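Local coordinates for aminoglycoside phosphotransferase (Mycobacterium smegmatis, PDB 6EF6), which phosphorylates (S)-1-amino-2-propanol as the kinase of the aminoacetone utilization microcompartment, at residues G188-A193 against L203-Q208; A268-E273 against L312-W317. One frame throughout, in Å; residues are numbered along the deposited sequence.

Contact 1: residues G188-A193 against L203-Q208; sequences GRWQDA and LLTRAQ. With NA (sodium ion), chain E.
Trp190, in the short 3-10 turn 190-192, meets Gln208 across segments whose nearest CA atoms, those of Gln191 and Leu204, are 8.7 Å apart, so side chains must bridge the gap. Trp190 does most of this. Its first torsion (chi1 61°) sets CG between the backbone N and the carbonyl carbon, and the indole lies along the helix with its polar edge at Gln208. NE1 donates to Gln208 OE1 over 2.9 Å; the acceptor is only 1° out of the ring plane, while seen from the amide the donor sits 39° above the carbonyl plane. At the benzo end, Trp190 CH2 lies 3.5 Å from Leu204 CB. Thr205 OG1 lies at the ring edge, 3.4 Å from Trp190 CH2; this hydroxyl is hydrogen-bonded to Thr201 O. Gln191 folds its amide over the same indole, CD 3.4 Å above the plane, and one water links its NE2 to Thr205 OG1, a second to Gln208 OE1. The backbone O of Gln191 binds a sodium ion at 2.2 Å, together with three waters and Val196 O. The loop before helix 198-218 is thus fastened to that helix's flank, while Leu204 packs on Leu315 of helix 303-320 and on Ser338 and Ala342 of helix 325-347.

Contact 2: residues A268-E273 against L312-W317; sequences AVSFIE and LLLLAW. With JFN ((2R)-1-methoxypropan-2-amine), chain C.
Leu314, projecting from helix 303-320 toward Phe271 in the loop segment 268-273, carries this contact, and its atoms can be traced outward. CB lies 4.1 Å from Phe271 CE1. CG lies anti to the carbonyl carbon (chi1 -66°), which points the fork of methyls at the Phe271 ring: CD1 over its face, CD2 at CZ. CD1 stands 3.9 Å from the centroid of the Phe271 ring and only 4° off the ring normal, a CH-pi contact over the centre of one face. The same methyl is hemmed in by polar and apolar atoms of the loop: Glu273 OE2 at 3.4 Å, Phe271 N at 3.6 Å and Ser270 CB at 3.8 Å. CD2 meets the far end of the ring, 3.8 Å from Phe271 CZ, and reaches to 4.1 Å from C15 of the bound (2R)-1-methoxypropan-2-amine.

Phe271 is presented by a type II turn from Val269 to Ile272, in which it takes the positive-phi place (74°). The turn is closed by Ile272 N to Val269 O, and Glu273 OE2 accepts a weak bond from Phe271 N. Glu273 is itself held by a salt bridge from Arg311 and a hydrogen bond with Tyr334, and Ser270 OG pairs with Thr267 O and Arg310, so the polar ends here are tied down.

One helical turn on, Trp317 CZ3 comes within 4.2 Å of Phe271 CZ, and one indole face covers the ligand, whose pocket also includes Glu53, Trp187 and Arg310. The loop after helix 263-268 is therefore packed against helix 303-320 beside the ligand, with Leu314 also touching Tyr334 of helix 325-347 and Ile272 touching Trp281 of helix 278-290.

How the contacts relate
Contact 1 closes before contact 2 opens along the chain, and their centres lie 12 Å apart on the same side of the chain's centre, in the mainly helical part of this phosphotransferase. They meet directly through helix 303-320: Ala316 CB packs 3.4 Å from Gly188 O, and Ala193 CB 3.7 Å from Leu315 O. The loop 188-193 therefore lies against one flank of that helix, while the loop segment 268-273 meets the flank bearing Leu314 and Trp317. Helix 325-347 also touches side chains of both. Contact 2 borders the bound amine; contact 1 is more peripheral, its Trp190 side chain about 13 Å from that ligand.

Contact 1: residues G188-A193 against L203-Q208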
loop_
_atom_site.group_PDB
_atom_site.type_symbol
_atom_site.label_atom_id
_atom_site.label_comp_id
_atom_site.label_asym_id
_atom_site.label_seq_id
_atom_site.Cartn_x
_atom_site.Cartn_y
_atom_site.Cartn_z
ATOM N N GLY A 188 9.187 -11.937 3.202
ATOM C CA GLY A 188 9.820 -13.213 2.902
ATOM C C GLY A 188 10.430 -13.234 1.506
ATOM O O GLY A 188 10.499 -12.246 0.802
ATOM N N ARG A 189 10.874 -14.427 1.114
ATOM C CA ARG A 189 11.579 -14.617 -0.157
ATOM C C ARG A 189 10.610 -15.047 -1.245
ATOM O O ARG A 189 9.913 -16.058 -1.076
ATOM C CB ARG A 189 12.640 -15.714 0.007
ATOM C CG ARG A 189 13.826 -15.315 0.915
ATOM C CD ARG A 189 14.870 -16.417 1.175
ATOM N NE ARG A 189 15.400 -17.133 0.004
ATOM C CZ ARG A 189 16.375 -16.704 -0.793
ATOM N NH1 ARG A 189 16.966 -15.522 -0.588
ATOM N NH2 ARG A 189 16.753 -17.479 -1.799
ATOM N N TRP A 190 10.618 -14.344 -2.376
ATOM C CA TRP A 190 9.806 -14.807 -3.513
ATOM C C TRP A 190 10.267 -16.167 -3.988
ATOM O O TRP A 190 9.466 -16.983 -4.491
ATOM C CB TRP A 190 9.836 -13.778 -4.656
ATOM C CG TRP A 190 11.205 -13.520 -5.227
ATOM C CD1 TRP A 190 12.047 -12.485 -4.906
ATOM C CD2 TRP A 190 11.925 -14.301 -6.188
ATOM N NE1 TRP A 190 13.225 -12.600 -5.602
ATOM C CE2 TRP A 190 13.170 -13.701 -6.414
ATOM C CE3 TRP A 190 11.610 -15.487 -6.870
ATOM C CZ2 TRP A 190 14.119 -14.233 -7.253
ATOM C CZ3 TRP A 190 12.512 -16.023 -7.710
ATOM C CH2 TRP A 190 13.766 -15.408 -7.906
ATOM N N GLN A 191 11.537 -16.509 -3.742
ATOM C CA GLN A 191 12.091 -17.785 -4.132
ATOM C C GLN A 191 11.406 -18.950 -3.449
ATOM O O GLN A 191 11.460 -20.074 -3.987
ATOM C CB GLN A 191 13.582 -17.852 -3.836
ATOM C CG GLN A 191 14.424 -16.888 -4.636
ATOM C CD GLN A 191 14.693 -15.569 -3.939
ATOM O OE1 GLN A 191 13.891 -15.085 -3.136
ATOM N NE2 GLN A 191 15.845 -15.000 -4.249
ATOM N N ASP A 192 10.770 -18.713 -2.298
ATOM C CA ASP A 192 10.136 -19.759 -1.522
ATOM C C ASP A 192 8.653 -19.931 -1.828
ATOM O O ASP A 192 8.045 -20.860 -1.263
ATOM C CB ASP A 192 10.318 -19.458 -0.019
ATOM C CG ASP A 192 11.757 -19.588 0.448
ATOM O OD1 ASP A 192 12.533 -20.375 -0.131
ATOM O OD2 ASP A 192 12.117 -18.870 1.410
ATOM N N ALA A 193 8.103 -19.197 -2.781
ATOM C CA ALA A 193 6.692 -19.328 -3.101
ATOM C C ALA A 193 6.447 -20.624 -3.867
ATOM O O ALA A 193 7.272 -21.067 -4.656
ATOM C CB ALA A 193 6.254 -18.147 -3.957
ATOM N N LEU A 203 14.748 -17.423 -14.408
ATOM C CA LEU A 203 14.221 -16.221 -15.074
ATOM C C LEU A 203 14.072 -15.066 -14.110
ATOM O O LEU A 203 14.491 -13.941 -14.386
ATOM C CB LEU A 203 12.860 -16.521 -15.701
ATOM C CG LEU A 203 12.901 -17.149 -17.087
ATOM C CD1 LEU A 203 11.533 -17.614 -17.463
ATOM C CD2 LEU A 203 13.324 -16.090 -18.072
ATOM N N LEU A 204 13.501 -15.331 -12.953
ATOM C CA LEU A 204 13.175 -14.290 -12.006
ATOM C C LEU A 204 14.435 -13.743 -11.368
ATOM O O LEU A 204 14.535 -12.547 -11.090
ATOM C CB LEU A 204 12.174 -14.729 -10.935
ATOM C CG LEU A 204 10.785 -15.112 -11.505
ATOM C CD1 LEU A 204 9.971 -15.809 -10.457
ATOM C CD2 LEU A 204 10.053 -13.923 -12.029
ATOM N N THR A 205 15.458 -14.588 -11.089
ATOM C CA THR A 205 16.719 -14.106 -10.527
ATOM C C THR A 205 17.466 -13.254 -11.528
ATOM O O THR A 205 18.016 -12.219 -11.167
ATOM C CB THR A 205 17.624 -15.244 -10.042
ATOM O OG1 THR A 205 16.968 -15.967 -9.011
ATOM C CG2 THR A 205 18.972 -14.700 -9.463
ATOM N N ARG A 206 17.461 -13.621 -12.816
ATOM C CA ARG A 206 18.175 -12.798 -13.787
ATOM C C ARG A 206 17.543 -11.428 -13.889
ATOM O O ARG A 206 18.243 -10.421 -13.937
ATOM C CB ARG A 206 18.151 -13.528 -15.130
ATOM C CG ARG A 206 19.154 -12.980 -16.154
ATOM C CD ARG A 206 20.577 -13.254 -15.667
ATOM N NE ARG A 206 21.608 -13.024 -16.686
ATOM C CZ ARG A 206 22.804 -12.490 -16.432
ATOM N NH1 ARG A 206 23.144 -12.162 -15.193
ATOM N NH2 ARG A 206 23.698 -12.323 -17.408
ATOM N N ALA A 207 16.209 -11.375 -13.928
ATOM C CA ALA A 207 15.503 -10.104 -13.998
ATOM C C ALA A 207 15.665 -9.336 -12.704
ATOM O O ALA A 207 15.896 -8.110 -12.744
ATOM C CB ALA A 207 14.020 -10.334 -14.318
ATOM N N GLN A 208 15.617 -10.013 -11.542
ATOM C CA GLN A 208 15.882 -9.355 -10.257
ATOM C C GLN A 208 17.246 -8.702 -10.243
ATOM O O GLN A 208 17.425 -7.598 -9.696
ATOM C CB GLN A 208 15.834 -10.396 -9.129
ATOM C CG GLN A 208 16.166 -9.841 -7.776
ATOM C CD GLN A 208 16.542 -10.906 -6.819
ATOM O OE1 GLN A 208 15.794 -11.244 -5.906
ATOM N NE2 GLN A 208 17.722 -11.471 -6.983
HETATM NA NA NA E . 11.543 -22.100 -4.878
HETATM O O HOH W 1 17.667 -16.167 -6.326
HETATM O O HOH W 2 16.661 -12.087 -3.541
HETATM O O HOH W 3 12.805 -22.377 -2.433
HETATM O O HOH W 4 9.457 -22.688 -3.998
HETATM O O HOH W 5 13.533 -21.416 -5.773
#

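Contact 2: residues A268-E273 against L312-W317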
loop_
_atom_site.group_PDB
_atom_site.type_symbol
_atom_site.label_atom_id
_atom_site.label_comp_id
_atom_site.label_asym_id
_atom_site.label_seq_id
_atom_site.Cartn_x
_atom_site.Cartn_y
_atom_site.Cartn_z
ATOM N N ALA A 268 0.252 0.710 -7.805
ATOM C CA ALA A 268 -0.981 1.000 -8.528
ATOM C C ALA A 268 -1.478 -0.205 -9.314
ATOM O O ALA A 268 -2.686 -0.326 -9.541
ATOM C CB ALA A 268 -0.720 2.162 -9.469
ATOM N N VAL A 269 -0.574 -1.060 -9.798
ATOM C CA VAL A 269 -0.946 -2.206 -10.602
ATOM C C VAL A 269 -0.757 -3.519 -9.839
ATOM O O VAL A 269 -0.659 -4.603 -10.438
ATOM C CB VAL A 269 -0.234 -2.201 -11.953
ATOM C CG1 VAL A 269 -0.762 -1.038 -12.817
ATOM C CG2 VAL A 269 1.252 -2.085 -11.821
ATOM N N SER A 270 -0.892 -3.456 -8.520
ATOM C CA SER A 270 -0.758 -4.639 -7.667
ATOM C C SER A 270 -1.678 -5.736 -8.148
ATOM O O SER A 270 -2.905 -5.536 -8.278
ATOM C CB SER A 270 -1.145 -4.327 -6.228
ATOM O OG SER A 270 -0.239 -3.432 -5.609
ATOM N N PHE A 271 -1.096 -6.925 -8.349
ATOM C CA PHE A 271 -1.802 -8.168 -8.722
ATOM C C PHE A 271 -2.277 -8.232 -10.181
ATOM O O PHE A 271 -2.720 -9.302 -10.630
ATOM C CB PHE A 271 -2.973 -8.507 -7.792
ATOM C CG PHE A 271 -2.549 -8.729 -6.379
ATOM C CD1 PHE A 271 -1.776 -9.817 -6.018
ATOM C CD2 PHE A 271 -2.870 -7.790 -5.392
ATOM C CE1 PHE A 271 -1.366 -10.034 -4.703
ATOM C CE2 PHE A 271 -2.452 -8.007 -4.077
ATOM C CZ PHE A 271 -1.706 -9.085 -3.750
ATOM N N ILE A 272 -2.163 -7.140 -10.911
ATOM C CA ILE A 272 -2.654 -6.987 -12.272
ATOM C C ILE A 272 -1.524 -6.575 -13.221
ATOM O O ILE A 272 -1.788 -6.091 -14.321
ATOM C CB ILE A 272 -3.906 -6.070 -12.368
ATOM C CG1 ILE A 272 -3.635 -4.663 -11.827
ATOM C CG2 ILE A 272 -5.080 -6.685 -11.662
ATOM C CD1 ILE A 272 -4.834 -3.685 -12.016
ATOM N N GLU A 273 -0.274 -6.787 -12.788
ATOM C CA GLU A 273 0.907 -6.348 -13.528
ATOM C C GLU A 273 1.011 -6.999 -14.890
ATOM O O GLU A 273 1.665 -6.462 -15.784
ATOM C CB GLU A 273 2.190 -6.609 -12.712
ATOM C CG GLU A 273 2.177 -6.032 -11.300
ATOM C CD GLU A 273 1.594 -6.909 -10.188
ATOM O OE1 GLU A 273 1.001 -7.974 -10.509
ATOM O OE2 GLU A 273 1.709 -6.502 -9.040
ATOM N N LEU A 312 7.581 -9.024 -7.633
ATOM C CA LEU A 312 8.350 -9.964 -6.817
ATOM C C LEU A 312 7.913 -9.891 -5.375
ATOM O O LEU A 312 7.843 -10.901 -4.697
ATOM C CB LEU A 312 9.853 -9.716 -6.954
ATOM C CG LEU A 312 10.463 -10.012 -8.314
ATOM C CD1 LEU A 312 11.983 -9.658 -8.271
ATOM C CD2 LEU A 312 10.271 -11.463 -8.637
ATOM N N LEU A 313 7.695 -8.668 -4.868
ATOM C CA LEU A 313 7.209 -8.524 -3.517
ATOM C C LEU A 313 5.896 -9.246 -3.278
ATOM O O LEU A 313 5.693 -9.848 -2.226
ATOM C CB LEU A 313 7.111 -7.065 -3.118
ATOM C CG LEU A 313 8.398 -6.408 -2.702
ATOM C CD1 LEU A 313 8.269 -4.894 -2.788
ATOM C CD2 LEU A 313 8.860 -6.848 -1.292
ATOM N N LEU A 314 4.945 -9.082 -4.205
ATOM C CA LEU A 314 3.653 -9.741 -4.055
ATOM C C LEU A 314 3.731 -11.244 -4.232
ATOM O O LEU A 314 2.957 -11.975 -3.616
ATOM C CB LEU A 314 2.618 -9.111 -4.995
ATOM C CG LEU A 314 2.264 -7.658 -4.666
ATOM C CD1 LEU A 314 1.281 -7.152 -5.712
ATOM C CD2 LEU A 314 1.711 -7.512 -3.275
ATOM N N LEU A 315 4.672 -11.721 -5.041
ATOM C CA LEU A 315 4.907 -13.160 -5.120
ATOM C C LEU A 315 5.450 -13.706 -3.791
ATOM O O LEU A 315 4.987 -14.732 -3.314
ATOM C CB LEU A 315 5.896 -13.404 -6.262
ATOM C CG LEU A 315 6.292 -14.854 -6.547
ATOM C CD1 LEU A 315 5.100 -15.772 -6.819
ATOM C CD2 LEU A 315 7.248 -14.897 -7.747
ATOM N N ALA A 316 6.352 -12.942 -3.156
ATOM C CA ALA A 316 6.803 -13.303 -1.814
ATOM C C ALA A 316 5.641 -13.307 -0.835
ATOM O O ALA A 316 5.494 -14.245 -0.048
ATOM C CB ALA A 316 7.862 -12.310 -1.383
ATOM N N TRP A 317 4.833 -12.234 -0.851
ATOM C CA TRP A 317 3.685 -12.178 0.052
ATOM C C TRP A 317 2.762 -13.375 -0.164
ATOM O O TRP A 317 2.309 -14.021 0.799
ATOM C CB TRP A 317 2.969 -10.848 -0.179
ATOM C CG TRP A 317 1.842 -10.630 0.711
ATOM C CD1 TRP A 317 1.876 -10.075 1.967
ATOM C CD2 TRP A 317 0.490 -10.976 0.451
ATOM N NE1 TRP A 317 0.609 -10.056 2.502
ATOM C CE2 TRP A 317 -0.261 -10.612 1.594
ATOM C CE3 TRP A 317 -0.168 -11.555 -0.635
ATOM C CZ2 TRP A 317 -1.639 -10.813 1.673
ATOM C CZ3 TRP A 317 -1.531 -11.755 -0.553
ATOM C CH2 TRP A 317 -2.254 -11.379 0.589
HETATM C C07 JFN C . -3.561 -8.209 0.039
HETATM C C08 JFN C . -0.147 -6.934 0.709
HETATM C C09 JFN C . -1.537 -7.101 0.109
HETATM C C15 JFN C . 0.458 -5.636 0.203
HETATM N N04 JFN C . -0.230 -6.797 2.146
HETATM O O02 JFN C . -2.191 -8.302 0.352
#